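PDB 5DXI: trehalose-6-phosphate phosphatase from Candida albicans, which is a phosphatase of the haloacid dehalogenase (HAD) superfamily and, in this crystal, holds a magnesium ion and a beryllium trifluoride ion in its active-site pocket. Local coordinates for residues W65-R70 / G192-R197; F74-M79 / V84-E89; R10-N15 / N259-Y264; P225-C230 / G295-L300. All coordinates share one frame; numbering follows the deposited sequence.

Contact 1: residues W65-R70 / G192-R197. With GLC (alpha-D-glucopyranose), chain C; BEF (beryllium trifluoride ion), chain F.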
loop_
_atom_site.group_PDB
_atom_site.type_symbol
_atom_site.label_atom_id
_atom_site.label_comp_id
_atom_site.label_asym_id
_atom_site.label_seq_id
_atom_site.Cartn_x
_atom_site.Cartn_y
_atom_site.Cartn_z
ATOM N N TRP A 65 -8.921 3.418 4.143
ATOM C CA TRP A 65 -7.906 2.566 4.747
ATOM C C TRP A 65 -6.500 2.984 4.330
ATOM O O TRP A 65 -6.239 3.264 3.145
ATOM C CB TRP A 65 -8.153 1.100 4.375
ATOM C CG TRP A 65 -9.226 0.496 5.213
ATOM C CD1 TRP A 65 -10.564 0.732 5.117
ATOM C CD2 TRP A 65 -9.053 -0.428 6.287
ATOM N NE1 TRP A 65 -11.238 0.007 6.062
ATOM C CE2 TRP A 65 -10.334 -0.708 6.802
ATOM C CE3 TRP A 65 -7.940 -1.047 6.863
ATOM C CZ2 TRP A 65 -10.537 -1.592 7.862
ATOM C CZ3 TRP A 65 -8.138 -1.917 7.923
ATOM C CH2 TRP A 65 -9.428 -2.187 8.409
ATOM N N ILE A 66 -5.613 3.050 5.324
ATOM C CA ILE A 66 -4.191 3.244 5.098
ATOM C C ILE A 66 -3.511 1.882 5.186
ATOM O O ILE A 66 -3.535 1.236 6.233
ATOM C CB ILE A 66 -3.559 4.212 6.117
ATOM C CG1 ILE A 66 -4.446 5.460 6.315
ATOM C CG2 ILE A 66 -2.128 4.544 5.713
ATOM C CD1 ILE A 66 -4.740 6.232 5.038
ATOM N N ILE A 67 -2.939 1.440 4.070
ATOM C CA ILE A 67 -2.337 0.121 3.955
ATOM C C ILE A 67 -0.854 0.268 3.650
ATOM O O ILE A 67 -0.472 0.643 2.535
ATOM C CB ILE A 67 -3.055 -0.709 2.843
ATOM C CG1 ILE A 67 -4.561 -0.727 3.122
ATOM C CG2 ILE A 67 -2.479 -2.109 2.746
ATOM C CD1 ILE A 67 -5.398 -1.293 2.017
ATOM N N SER A 68 -0.016 -0.026 4.639
ATOM C CA SER A 68 1.364 0.430 4.615
ATOM C C SER A 68 2.357 -0.667 4.981
ATOM O O SER A 68 1.981 -1.675 5.570
ATOM C CB SER A 68 1.530 1.623 5.597
ATOM O OG SER A 68 2.868 2.106 5.606
ATOM N N GLY A 69 3.628 -0.453 4.642
ATOM C CA GLY A 69 4.705 -1.283 5.157
ATOM C C GLY A 69 5.101 -0.899 6.580
ATOM O O GLY A 69 5.770 -1.677 7.281
ATOM N N ARG A 70 4.673 0.290 7.013
ATOM C CA ARG A 70 4.978 0.812 8.359
ATOM C C ARG A 70 4.507 -0.115 9.476
ATOM O O ARG A 70 3.494 -0.812 9.332
ATOM C CB ARG A 70 4.325 2.184 8.558
ATOM C CG ARG A 70 4.921 3.337 7.750
ATOM C CD ARG A 70 6.392 3.611 8.121
ATOM N NE ARG A 70 6.907 4.753 7.367
ATOM C CZ ARG A 70 7.767 5.661 7.825
ATOM N NH1 ARG A 70 8.246 5.589 9.066
ATOM N NH2 ARG A 70 8.150 6.654 7.028
ATOM N N GLY A 192 -2.323 -7.297 -1.059
ATOM C CA GLY A 192 -3.380 -7.821 -1.909
ATOM C C GLY A 192 -4.459 -8.563 -1.122
ATOM O O GLY A 192 -5.646 -8.451 -1.435
ATOM N N GLU A 193 -4.049 -9.301 -0.088
ATOM C CA GLU A 193 -4.992 -9.975 0.807
ATOM C C GLU A 193 -5.868 -8.973 1.536
ATOM O O GLU A 193 -7.078 -9.175 1.697
ATOM C CB GLU A 193 -4.254 -10.811 1.855
ATOM C CG GLU A 193 -3.980 -12.225 1.465
ATOM C CD GLU A 193 -5.240 -12.962 1.058
ATOM O OE1 GLU A 193 -6.214 -13.009 1.856
ATOM O OE2 GLU A 193 -5.242 -13.474 -0.072
ATOM N N ILE A 194 -5.231 -7.909 2.013
ATOM C CA ILE A 194 -5.934 -6.844 2.724
ATOM C C ILE A 194 -7.020 -6.253 1.827
ATOM O O ILE A 194 -8.165 -6.068 2.253
ATOM C CB ILE A 194 -4.963 -5.708 3.186
ATOM C CG1 ILE A 194 -3.824 -6.269 4.037
ATOM C CG2 ILE A 194 -5.699 -4.626 3.971
ATOM C CD1 ILE A 194 -4.290 -6.924 5.333
ATOM N N VAL A 195 -6.648 -5.949 0.587
ATOM C CA VAL A 195 -7.577 -5.340 -0.343
ATOM C C VAL A 195 -8.764 -6.286 -0.613
ATOM O O VAL A 195 -9.920 -5.855 -0.627
ATOM C CB VAL A 195 -6.873 -4.967 -1.657
ATOM C CG1 VAL A 195 -7.897 -4.638 -2.714
ATOM C CG2 VAL A 195 -5.934 -3.775 -1.409
ATOM N N LYS A 196 -8.473 -7.573 -0.784
ATOM C CA LYS A 196 -9.535 -8.578 -0.949
ATOM C C LYS A 196 -10.477 -8.598 0.266
ATOM O O LYS A 196 -11.700 -8.647 0.112
ATOM C CB LYS A 196 -8.929 -9.968 -1.185
ATOM C CG LYS A 196 -9.940 -11.103 -1.306
ATOM C CD LYS A 196 -9.285 -12.377 -1.869
ATOM C CE LYS A 196 -8.392 -13.069 -0.843
ATOM N NZ LYS A 196 -7.612 -14.211 -1.426
ATOM N N ARG A 197 -9.912 -8.540 1.469
ATOM C CA ARG A 197 -10.726 -8.583 2.680
ATOM C C ARG A 197 -11.590 -7.342 2.857
ATOM O O ARG A 197 -12.623 -7.392 3.535
ATOM C CB ARG A 197 -9.844 -8.773 3.912
ATOM C CG ARG A 197 -9.305 -10.188 4.045
ATOM C CD ARG A 197 -8.302 -10.248 5.176
ATOM N NE ARG A 197 -7.660 -11.555 5.275
ATOM C CZ ARG A 197 -7.657 -12.277 6.390
ATOM N NH1 ARG A 197 -8.255 -11.806 7.473
ATOM N NH2 ARG A 197 -7.055 -13.455 6.427
HETATM C C1 GLC C . 9.259 3.413 4.764
HETATM C C2 GLC C . 9.559 2.609 6.022
HETATM C C3 GLC C . 9.474 1.113 5.704
HETATM C C4 GLC C . 8.107 0.802 5.121
HETATM C C5 GLC C . 7.890 1.666 3.882
HETATM C C6 GLC C . 6.483 1.460 3.354
HETATM O O1 GLC C . 10.277 3.196 3.788
HETATM O O2 GLC C . 10.861 2.952 6.487
HETATM O O3 GLC C . 9.648 0.354 6.891
HETATM O O4 GLC C . 8.017 -0.592 4.756
HETATM O O5 GLC C . 7.999 3.043 4.203
HETATM O O6 GLC C . 5.547 1.966 4.314
HETATM BE BE BEF F . 3.066 2.461 1.678
HETATM F F1 BEF F . 3.879 0.954 2.120
HETATM F F2 BEF F . 4.647 3.219 1.468
HETATM F F3 BEF F . 3.022 3.102 3.324
#

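Contact 2: residues F74-M79 / V84-E89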
loop_
_atom_site.group_PDB
_atom_site.type_symbol
_atom_site.label_atom_id
_atom_site.label_comp_id
_atom_site.label_asym_id
_atom_site.label_seq_id
_atom_site.Cartn_x
_atom_site.Cartn_y
_atom_site.Cartn_z
ATOM N N PHE A 74 4.010 3.440 14.233
ATOM C CA PHE A 74 4.022 4.613 13.364
ATOM C C PHE A 74 2.601 5.016 12.949
ATOM O O PHE A 74 2.210 6.178 13.073
ATOM C CB PHE A 74 4.878 4.339 12.117
ATOM C CG PHE A 74 5.093 5.552 11.255
ATOM C CD1 PHE A 74 6.140 6.423 11.519
ATOM C CD2 PHE A 74 4.241 5.826 10.195
ATOM C CE1 PHE A 74 6.347 7.547 10.736
ATOM C CE2 PHE A 74 4.428 6.940 9.414
ATOM C CZ PHE A 74 5.492 7.813 9.678
ATOM N N LEU A 75 1.831 4.039 12.469
ATOM C CA LEU A 75 0.492 4.294 11.963
ATOM C C LEU A 75 -0.440 4.770 13.068
ATOM O O LEU A 75 -1.275 5.647 12.853
ATOM C CB LEU A 75 -0.073 3.033 11.294
ATOM C CG LEU A 75 0.689 2.573 10.044
ATOM C CD1 LEU A 75 0.088 1.253 9.562
ATOM C CD2 LEU A 75 0.704 3.629 8.924
ATOM N N GLU A 76 -0.295 4.192 14.253
ATOM C CA GLU A 76 -1.093 4.625 15.383
ATOM C C GLU A 76 -0.752 6.091 15.691
ATOM O O GLU A 76 -1.640 6.922 15.885
ATOM C CB GLU A 76 -0.832 3.721 16.593
ATOM C CG GLU A 76 -1.931 3.722 17.642
ATOM C CD GLU A 76 -3.138 2.909 17.220
ATOM O OE1 GLU A 76 -3.039 1.656 17.192
ATOM O OE2 GLU A 76 -4.185 3.525 16.916
ATOM N N LYS A 77 0.541 6.404 15.690
ATOM C CA LYS A 77 1.000 7.751 15.982
ATOM C C LYS A 77 0.437 8.793 15.019
ATOM O O LYS A 77 -0.181 9.772 15.440
ATOM C CB LYS A 77 2.528 7.799 15.948
ATOM C CG LYS A 77 3.122 9.172 16.246
ATOM C CD LYS A 77 4.643 9.153 16.124
ATOM C CE LYS A 77 5.324 8.603 17.361
ATOM N NZ LYS A 77 6.813 8.625 17.240
ATOM N N TRP A 78 0.612 8.560 13.725
ATOM C CA TRP A 78 0.300 9.593 12.744
ATOM C C TRP A 78 -1.060 9.466 12.077
ATOM O O TRP A 78 -1.507 10.422 11.464
ATOM C CB TRP A 78 1.394 9.638 11.690
ATOM C CG TRP A 78 2.696 10.074 12.253
ATOM C CD1 TRP A 78 3.830 9.330 12.370
ATOM C CD2 TRP A 78 3.006 11.367 12.793
ATOM N NE1 TRP A 78 4.833 10.080 12.941
ATOM C CE2 TRP A 78 4.352 11.335 13.204
ATOM C CE3 TRP A 78 2.276 12.550 12.953
ATOM C CZ2 TRP A 78 4.985 12.437 13.792
ATOM C CZ3 TRP A 78 2.913 13.649 13.517
ATOM C CH2 TRP A 78 4.254 13.581 13.927
ATOM N N MET A 79 -1.731 8.319 12.230
ATOM C CA MET A 79 -3.047 8.114 11.622
ATOM C C MET A 79 -4.100 7.626 12.606
ATOM O O MET A 79 -5.270 7.497 12.239
ATOM C CB MET A 79 -2.955 7.105 10.462
ATOM C CG MET A 79 -2.164 7.647 9.310
ATOM S SD MET A 79 -3.161 8.871 8.443
ATOM C CE MET A 79 -1.860 9.916 7.842
ATOM N N VAL A 84 -9.841 6.459 10.055
ATOM C CA VAL A 84 -9.419 5.580 8.957
ATOM C C VAL A 84 -8.968 4.210 9.441
ATOM O O VAL A 84 -8.519 4.049 10.585
ATOM C CB VAL A 84 -8.261 6.198 8.134
ATOM C CG1 VAL A 84 -8.661 7.543 7.564
ATOM C CG2 VAL A 84 -7.000 6.334 8.975
ATOM N N GLY A 85 -9.116 3.217 8.573
ATOM C CA GLY A 85 -8.594 1.892 8.838
ATOM C C GLY A 85 -7.088 1.862 8.713
ATOM O O GLY A 85 -6.501 2.658 7.980
ATOM N N LEU A 86 -6.456 0.938 9.428
ATOM C CA LEU A 86 -5.002 0.811 9.390
ATOM C C LEU A 86 -4.591 -0.618 9.062
ATOM O O LEU A 86 -5.179 -1.575 9.563
ATOM C CB LEU A 86 -4.385 1.223 10.732
ATOM C CG LEU A 86 -4.682 2.645 11.187
ATOM C CD1 LEU A 86 -4.097 2.890 12.572
ATOM C CD2 LEU A 86 -4.136 3.643 10.184
ATOM N N SER A 87 -3.586 -0.760 8.211
ATOM C CA SER A 87 -2.972 -2.050 7.971
ATOM C C SER A 87 -1.469 -1.851 7.951
ATOM O O SER A 87 -0.971 -0.956 7.272
ATOM C CB SER A 87 -3.465 -2.675 6.659
ATOM O OG SER A 87 -2.807 -3.900 6.425
ATOM N N ALA A 88 -0.758 -2.696 8.689
ATOM C CA ALA A 88 0.656 -2.504 8.947
ATOM C C ALA A 88 1.484 -3.678 8.437
ATOM O O ALA A 88 0.968 -4.790 8.288
ATOM C CB ALA A 88 0.896 -2.290 10.493
ATOM N N GLU A 89 2.757 -3.406 8.159
ATOM C CA GLU A 89 3.773 -4.395 7.772
ATOM C C GLU A 89 3.385 -5.237 6.551
ATOM O O GLU A 89 3.540 -6.462 6.554
ATOM C CB GLU A 89 4.111 -5.321 8.962
ATOM C CG GLU A 89 4.493 -4.551 10.221
ATOM C CD GLU A 89 5.262 -5.352 11.283
ATOM O OE1 GLU A 89 5.862 -6.402 10.982
ATOM O OE2 GLU A 89 5.295 -4.883 12.432
#

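Contact 3: residues R10-N15 / N259-Y264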
loop_
_atom_site.group_PDB
_atom_site.type_symbol
_atom_site.label_atom_id
_atom_site.label_comp_id
_atom_site.label_asym_id
_atom_site.label_seq_id
_atom_site.Cartn_x
_atom_site.Cartn_y
_atom_site.Cartn_z
ATOM N N ARG A 10 -8.668 12.658 -14.034
ATOM C CA ARG A 10 -9.237 13.183 -12.800
ATOM C C ARG A 10 -10.728 13.558 -12.909
ATOM O O ARG A 10 -11.492 13.243 -12.000
ATOM C CB ARG A 10 -8.399 14.367 -12.308
ATOM C CG ARG A 10 -6.931 13.987 -12.114
ATOM C CD ARG A 10 -6.146 15.047 -11.373
ATOM N NE ARG A 10 -4.722 15.020 -11.703
ATOM C CZ ARG A 10 -3.821 15.800 -11.116
ATOM N NH1 ARG A 10 -4.207 16.637 -10.153
ATOM N NH2 ARG A 10 -2.542 15.740 -11.473
ATOM N N PRO A 11 -11.159 14.193 -14.027
ATOM C CA PRO A 11 -12.602 14.481 -14.134
ATOM C C PRO A 11 -13.503 13.251 -14.094
ATOM O O PRO A 11 -14.561 13.306 -13.456
ATOM C CB PRO A 11 -12.708 15.194 -15.484
ATOM C CG PRO A 11 -11.393 15.913 -15.594
ATOM C CD PRO A 11 -10.388 14.923 -15.056
ATOM N N LEU A 12 -13.097 12.170 -14.759
ATOM C CA LEU A 12 -13.841 10.917 -14.699
ATOM C C LEU A 12 -13.852 10.371 -13.268
ATOM O O LEU A 12 -14.885 9.917 -12.781
ATOM C CB LEU A 12 -13.246 9.870 -15.659
ATOM C CG LEU A 12 -13.792 8.439 -15.509
ATOM C CD1 LEU A 12 -15.296 8.409 -15.691
ATOM C CD2 LEU A 12 -13.128 7.454 -16.468
ATOM N N LEU A 13 -12.698 10.404 -12.608
ATOM C CA LEU A 13 -12.618 9.902 -11.237
ATOM C C LEU A 13 -13.632 10.653 -10.375
ATOM O O LEU A 13 -14.395 10.042 -9.609
ATOM C CB LEU A 13 -11.202 10.046 -10.663
ATOM C CG LEU A 13 -11.011 9.400 -9.285
ATOM C CD1 LEU A 13 -11.063 7.871 -9.400
ATOM C CD2 LEU A 13 -9.712 9.832 -8.671
ATOM N N LEU A 14 -13.662 11.974 -10.554
ATOM C CA LEU A 14 -14.568 12.843 -9.807
ATOM C C LEU A 14 -16.018 12.481 -10.103
ATOM O O LEU A 14 -16.842 12.385 -9.194
ATOM C CB LEU A 14 -14.300 14.313 -10.157
ATOM C CG LEU A 14 -15.139 15.402 -9.472
ATOM C CD1 LEU A 14 -15.019 15.339 -7.951
ATOM C CD2 LEU A 14 -14.740 16.780 -9.986
ATOM N N ASN A 15 -16.329 12.261 -11.379
ATOM C CA ASN A 15 -17.688 11.899 -11.756
ATOM C C ASN A 15 -18.131 10.571 -11.165
ATOM O O ASN A 15 -19.265 10.443 -10.695
ATOM C CB ASN A 15 -17.835 11.886 -13.277
ATOM C CG ASN A 15 -17.894 13.290 -13.848
ATOM O OD1 ASN A 15 -18.357 14.216 -13.171
ATOM N ND2 ASN A 15 -17.428 13.464 -15.085
ATOM N N ASN A 259 -21.743 0.237 -14.154
ATOM C CA ASN A 259 -22.298 1.553 -13.847
ATOM C C ASN A 259 -22.497 2.372 -15.126
ATOM O O ASN A 259 -22.312 1.853 -16.223
ATOM C CB ASN A 259 -21.402 2.322 -12.856
ATOM C CG ASN A 259 -19.978 2.543 -13.372
ATOM O OD1 ASN A 259 -19.737 2.593 -14.576
ATOM N ND2 ASN A 259 -19.032 2.717 -12.445
ATOM N N LYS A 260 -22.862 3.646 -14.980
ATOM C CA LYS A 260 -23.079 4.525 -16.132
ATOM C C LYS A 260 -21.809 4.753 -16.955
ATOM O O LYS A 260 -21.875 5.296 -18.054
ATOM C CB LYS A 260 -23.653 5.884 -15.697
ATOM C CG LYS A 260 -22.672 6.770 -14.955
ATOM C CD LYS A 260 -23.264 8.134 -14.583
ATOM C CE LYS A 260 -24.064 8.739 -15.727
ATOM N NZ LYS A 260 -24.353 10.183 -15.494
ATOM N N PHE A 261 -20.649 4.402 -16.408
ATOM C CA PHE A 261 -19.388 4.588 -17.136
ATOM C C PHE A 261 -18.859 3.283 -17.737
ATOM O O PHE A 261 -17.721 3.228 -18.209
ATOM C CB PHE A 261 -18.309 5.193 -16.222
ATOM C CG PHE A 261 -18.788 6.349 -15.386
ATOM C CD1 PHE A 261 -18.735 7.643 -15.877
ATOM C CD2 PHE A 261 -19.268 6.142 -14.100
ATOM C CE1 PHE A 261 -19.172 8.707 -15.113
ATOM C CE2 PHE A 261 -19.704 7.202 -13.333
ATOM C CZ PHE A 261 -19.653 8.486 -13.837
ATOM N N GLY A 262 -19.681 2.236 -17.713
ATOM C CA GLY A 262 -19.294 0.929 -18.223
ATOM C C GLY A 262 -18.242 0.218 -17.385
ATOM O O GLY A 262 -17.633 -0.752 -17.829
ATOM N N SER A 263 -18.046 0.666 -16.149
ATOM C CA SER A 263 -17.052 0.038 -15.285
ATOM C C SER A 263 -17.686 -0.459 -14.001
ATOM O O SER A 263 -18.913 -0.496 -13.862
ATOM C CB SER A 263 -15.905 1.011 -14.959
ATOM O OG SER A 263 -16.291 1.993 -14.007
ATOM N N TYR A 264 -16.835 -0.882 -13.079
ATOM C CA TYR A 264 -17.284 -1.258 -11.756
ATOM C C TYR A 264 -16.732 -0.281 -10.715
ATOM O O TYR A 264 -16.809 -0.531 -9.512
ATOM C CB TYR A 264 -16.866 -2.688 -11.444
ATOM C CG TYR A 264 -17.498 -3.701 -12.378
ATOM C CD1 TYR A 264 -18.867 -3.952 -12.340
ATOM C CD2 TYR A 264 -16.724 -4.418 -13.278
ATOM C CE1 TYR A 264 -19.448 -4.881 -13.187
ATOM C CE2 TYR A 264 -17.292 -5.347 -14.125
ATOM C CZ TYR A 264 -18.654 -5.572 -14.076
ATOM O OH TYR A 264 -19.217 -6.501 -14.919
#

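Contact 4: residues P225-C230 / G295-L300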
loop_
_atom_site.group_PDB
_atom_site.type_symbol
_atom_site.label_atom_id
_atom_site.label_comp_id
_atom_site.label_asym_id
_atom_site.label_seq_id
_atom_site.Cartn_x
_atom_site.Cartn_y
_atom_site.Cartn_z
ATOM N N PRO A 225 -18.608 -2.247 -2.428
ATOM C CA PRO A 225 -18.194 -0.909 -2.858
ATOM C C PRO A 225 -18.524 -0.714 -4.335
ATOM O O PRO A 225 -18.466 -1.681 -5.096
ATOM C CB PRO A 225 -16.678 -0.911 -2.633
ATOM C CG PRO A 225 -16.422 -2.050 -1.687
ATOM C CD PRO A 225 -17.462 -3.074 -2.017
ATOM N N ASP A 226 -18.902 0.493 -4.733
ATOM C CA ASP A 226 -19.143 0.759 -6.147
ATOM C C ASP A 226 -18.146 1.790 -6.659
ATOM O O ASP A 226 -18.207 2.221 -7.812
ATOM C CB ASP A 226 -20.583 1.227 -6.371
ATOM C CG ASP A 226 -20.941 2.443 -5.531
ATOM O OD1 ASP A 226 -20.147 2.815 -4.634
ATOM O OD2 ASP A 226 -22.023 3.022 -5.753
ATOM N N PHE A 227 -17.218 2.162 -5.783
ATOM C CA PHE A 227 -16.128 3.080 -6.092
ATOM C C PHE A 227 -14.928 2.687 -5.245
ATOM O O PHE A 227 -14.997 2.708 -4.013
ATOM C CB PHE A 227 -16.532 4.530 -5.800
ATOM C CG PHE A 227 -15.453 5.539 -6.084
ATOM C CD1 PHE A 227 -15.399 6.191 -7.304
ATOM C CD2 PHE A 227 -14.502 5.847 -5.130
ATOM C CE1 PHE A 227 -14.410 7.132 -7.570
ATOM C CE2 PHE A 227 -13.509 6.782 -5.387
ATOM C CZ PHE A 227 -13.462 7.426 -6.607
ATOM N N MET A 228 -13.838 2.311 -5.899
ATOM C CA MET A 228 -12.620 1.940 -5.197
ATOM C C MET A 228 -11.434 2.705 -5.772
ATOM O O MET A 228 -11.117 2.581 -6.961
ATOM C CB MET A 228 -12.381 0.423 -5.285
ATOM C CG MET A 228 -13.370 -0.432 -4.490
ATOM S SD MET A 228 -14.064 -1.806 -5.441
ATOM C CE MET A 228 -15.189 -0.913 -6.517
ATOM N N LEU A 229 -10.784 3.508 -4.937
ATOM C CA LEU A 229 -9.601 4.237 -5.382
ATOM C C LEU A 229 -8.400 3.762 -4.584
ATOM O O LEU A 229 -8.380 3.839 -3.348
ATOM C CB LEU A 229 -9.779 5.745 -5.234
ATOM C CG LEU A 229 -8.532 6.594 -5.485
ATOM C CD1 LEU A 229 -8.027 6.398 -6.924
ATOM C CD2 LEU A 229 -8.808 8.080 -5.205
ATOM N N CYS A 230 -7.406 3.259 -5.300
ATOM C CA CYS A 230 -6.247 2.651 -4.665
ATOM C C CYS A 230 -4.972 3.278 -5.202
ATOM O O CYS A 230 -4.747 3.294 -6.419
ATOM C CB CYS A 230 -6.248 1.143 -4.908
ATOM S SG CYS A 230 -4.826 0.224 -4.276
ATOM N N GLY A 295 -7.921 16.046 -2.846
ATOM C CA GLY A 295 -8.486 17.352 -2.549
ATOM C C GLY A 295 -9.661 17.679 -3.454
ATOM O O GLY A 295 -10.683 18.195 -3.007
ATOM N N LEU A 296 -9.510 17.351 -4.735
ATOM C CA LEU A 296 -10.572 17.528 -5.714
ATOM C C LEU A 296 -11.829 16.770 -5.314
ATOM O O LEU A 296 -12.926 17.327 -5.295
ATOM C CB LEU A 296 -10.107 17.046 -7.095
ATOM C CG LEU A 296 -11.166 17.130 -8.198
ATOM C CD1 LEU A 296 -11.415 18.598 -8.540
ATOM C CD2 LEU A 296 -10.813 16.295 -9.444
ATOM N N LEU A 297 -11.663 15.492 -4.985
ATOM C CA LEU A 297 -12.785 14.682 -4.544
ATOM C C LEU A 297 -13.385 15.257 -3.270
ATOM O O LEU A 297 -14.598 15.224 -3.071
ATOM C CB LEU A 297 -12.352 13.237 -4.288
ATOM C CG LEU A 297 -11.709 12.451 -5.432
ATOM C CD1 LEU A 297 -11.445 11.017 -4.986
ATOM C CD2 LEU A 297 -12.604 12.489 -6.647
ATOM N N ALA A 298 -12.516 15.783 -2.417
ATOM C CA ALA A 298 -12.933 16.274 -1.106
ATOM C C ALA A 298 -13.723 17.583 -1.172
ATOM O O ALA A 298 -14.367 17.977 -0.201
ATOM C CB ALA A 298 -11.706 16.441 -0.202
ATOM N N GLY A 299 -13.676 18.260 -2.311
ATOM C CA GLY A 299 -14.313 19.557 -2.421
ATOM C C GLY A 299 -13.465 20.673 -1.824
ATOM O O GLY A 299 -13.986 21.730 -1.464
ATOM N N LEU A 300 -12.160 20.436 -1.717
ATOM C CA LEU A 300 -11.238 21.423 -1.155
ATOM C C LEU A 300 -10.713 22.353 -2.225
ATOM O O LEU A 300 -11.262 23.432 -2.437
ATOM C CB LEU A 300 -10.055 20.752 -0.455
ATOM C CG LEU A 300 -10.154 20.271 0.994
ATOM C CD1 LEU A 300 -11.422 19.503 1.305
ATOM C CD2 LEU A 300 -8.898 19.489 1.367
#

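Contact 1: residues W65-R70 / G192-R197
Ile67, the last residue of strand 62-67, meets Ile194 and Val195 of helix 191-199 through one branch of its side chain. Ile67 CB stays 4.9 Å from Ile194 CG2. The next carbon, set anti to the carbonyl carbon (chi1 -54°), brings Ile67 CG1 to 4.1 Å from Ile194 CG2. The tip, Ile67 CD1, on an extended chain, comes to 3.9 Å from Ile194 CG2 and lies more loosely against Val195 CG2, at 4.3 Å. The two isoleucines run past each other in opposite directions, so they meet flank against flank. Leu26 and Ser87 on the adjacent strands lie against Ile67 as well, which places the contact in the packing between the central sheet and the helix. This is the Rossmann-like core of a HAD protein. Here the chain leaves a strand straight into the ligand pocket, and Ile67 O accepts a hydrogen bond from Lys191, the pocket residue at the start of the same helix. Past Ile67, Ser68 OG accepts from Arg70 N at 2.9 Å in a nearly straight bond (166°), an ST turn that leaves Gly69 N turned to the ligands. Gly69 N donates to F1 of the beryllium trifluoride ion at 2.9 Å, with a bend to 147°, and weakly to O6 of the alpha-D-glucopyranose. Arg70 lays one face of its guanidinium over the sugar, with GLC C2 3.7 Å above the plane and shifted toward the rim, while its NE is salt-bridged to Asp30, a magnesium ligand.

Contact 2: residues F74-M79 / V84-E89
Leu75 O accepts the helical hydrogen bond from Met79 N at 2.8 Å, and the same carbonyl is the part of the helix against which Leu86 CD1 rests, 4.0 Å away. Around this point the side chains interleave. Leu86 divides its two methyls, CD1 lying against the backbone of Leu75 while CD2 packs on Met79 CB at 3.7 Å. Leu75 reaches the other way: with CG anti to its carbonyl carbon (chi1 -64°), it brings CD1 to 3.8 Å from Ala88 CB and to 3.4 Å from Ser87 O. At the far end Val84 CG2, wedged between its own backbone N and carbonyl carbon, lies 3.9 Å from Met79 O. Met79 then bends at chi2 (-74°) and carries its thioether away from the strand toward Leu49 and Leu53 of helix 47-58. The axes of helix 74-79 and strand 85-88 come within 9.3 Å and run at 151°, close to antiparallel, as expected where a helix returns the chain to the next strand of the beta-alpha-beta unit 62-67, 72-79, 85-88. Glu76 borders the contact, its carboxylate salt-bridged to Lys95 and hydrogen-bonded to Trp102. No hydrogen bond spans the two segments, so the fit of methyl groups against one another and against backbone carbonyls, rather than polar pairing, probably sets how the helix sits on the strand.

Contact 3: residues R10-N15 / N259-Y264
The type I beta turn from Asn259 to Gly262, which also contains an Asx turn, presents the ring of Phe261 to Leu12 and Asn15 on helix 10-19. Leu12 CD1 comes obliquely to the ring, 3.5 Å from Phe261 CD1. Its approach follows from chi1 170°, which sets CG opposite the backbone N and sends the branch out to the turn. The leucine and the ring pass each other in opposite directions. One helical turn on, Phe261 CZ lies 3.7 Å from the carbonyl carbon of Asn15 and 3.9 Å from Asn15 CB, so the ring leans on main chain as much as on side chain. The turn is braced by Asn259 OD1, which takes two backbone donors: Phe261 N at 2.7 Å (137°) and Ser263 N at 3.0 Å (161°). They arrive from opposite faces of the amide plane. The amide's other end, Asn259 ND2, donates to Ser263 OG at 3.2 Å, and that hydroxyl is in turn bonded to Gly265 N. Helix 10-19 contributes Asn16 as a further neighbour of Phe261, and Leu12 is backed by Tyr267 of strand 266-271. Gly262 N bonds back to Asn259 O at 3.0 Å and Asn259 N to Ser263 O at 2.9 Å; with Gly262 at positive phi, this pattern is consistent with a type I turn followed by a G1 bulge.

Contact 4: residues P225-C230 / G295-L300
Within 295-300, Leu297 CD1 is the atom that meets both Leu229 and Phe227 of strand 227-232. The closer pair is Leu229 CD2 with Leu297 CD1, 4.0 Å apart, where the two side chains meet at a slant to each other. Phe227 is looser: Phe227 CZ lies 4.4 Å from Leu297 CD1, which approaches the ring obliquely. Leu229 extends to this point with CG opposite its backbone N (chi1 172°), and even so the nearest CA atoms, those of Leu229 and Leu297, remain 11.0 Å apart. Leu13 of helix 10-19 touches both strand side chains, while Tyr17 of that helix and Phe25 of strand 23-27 touch Leu297. In the HAD-type alpha/beta core, alternate residues of a central strand serve opposite faces, and here Phe227 and Leu229 face this helical layer while Met228 and Cys230 pack on helix 235-253. Away from the strand, exposed Gly299, the first residue past the helix, has positive phi and completes a Schellman motif, with Leu300 N bonded to Gly295 O at 3.0 Å and Gly299 N to Leu296 O at 3.2 Å. Beyond it Leu300, partly exposed, turns its side chain to Arg51, Ile52 and Val55 of helix 47-58.

In the fold
Contacts 1, 2 and 4 are buried and reach the same mixed sheet, whereas contact 3 is a surface contact, its centre about 23 Å from that of the chain. Contacts 1 and 2 use neighbouring parallel strands, joined by probable backbone hydrogen bonds between Ile66 and both Gly85 and Ser87. Contact 4 lies further along the sheet, about 17 Å from contact 1 between centres. It touches contact 3 mainly through helix 10-19, Leu13 O meeting Phe227 and Leu14 meeting Leu297, and also where Tyr264 O meets Met228. Across all four pairs of segments the touching is without hydrogen bonds. Polar chemistry instead marks position: ligand binding beside contact 1, turn-internal bonds at contact 3.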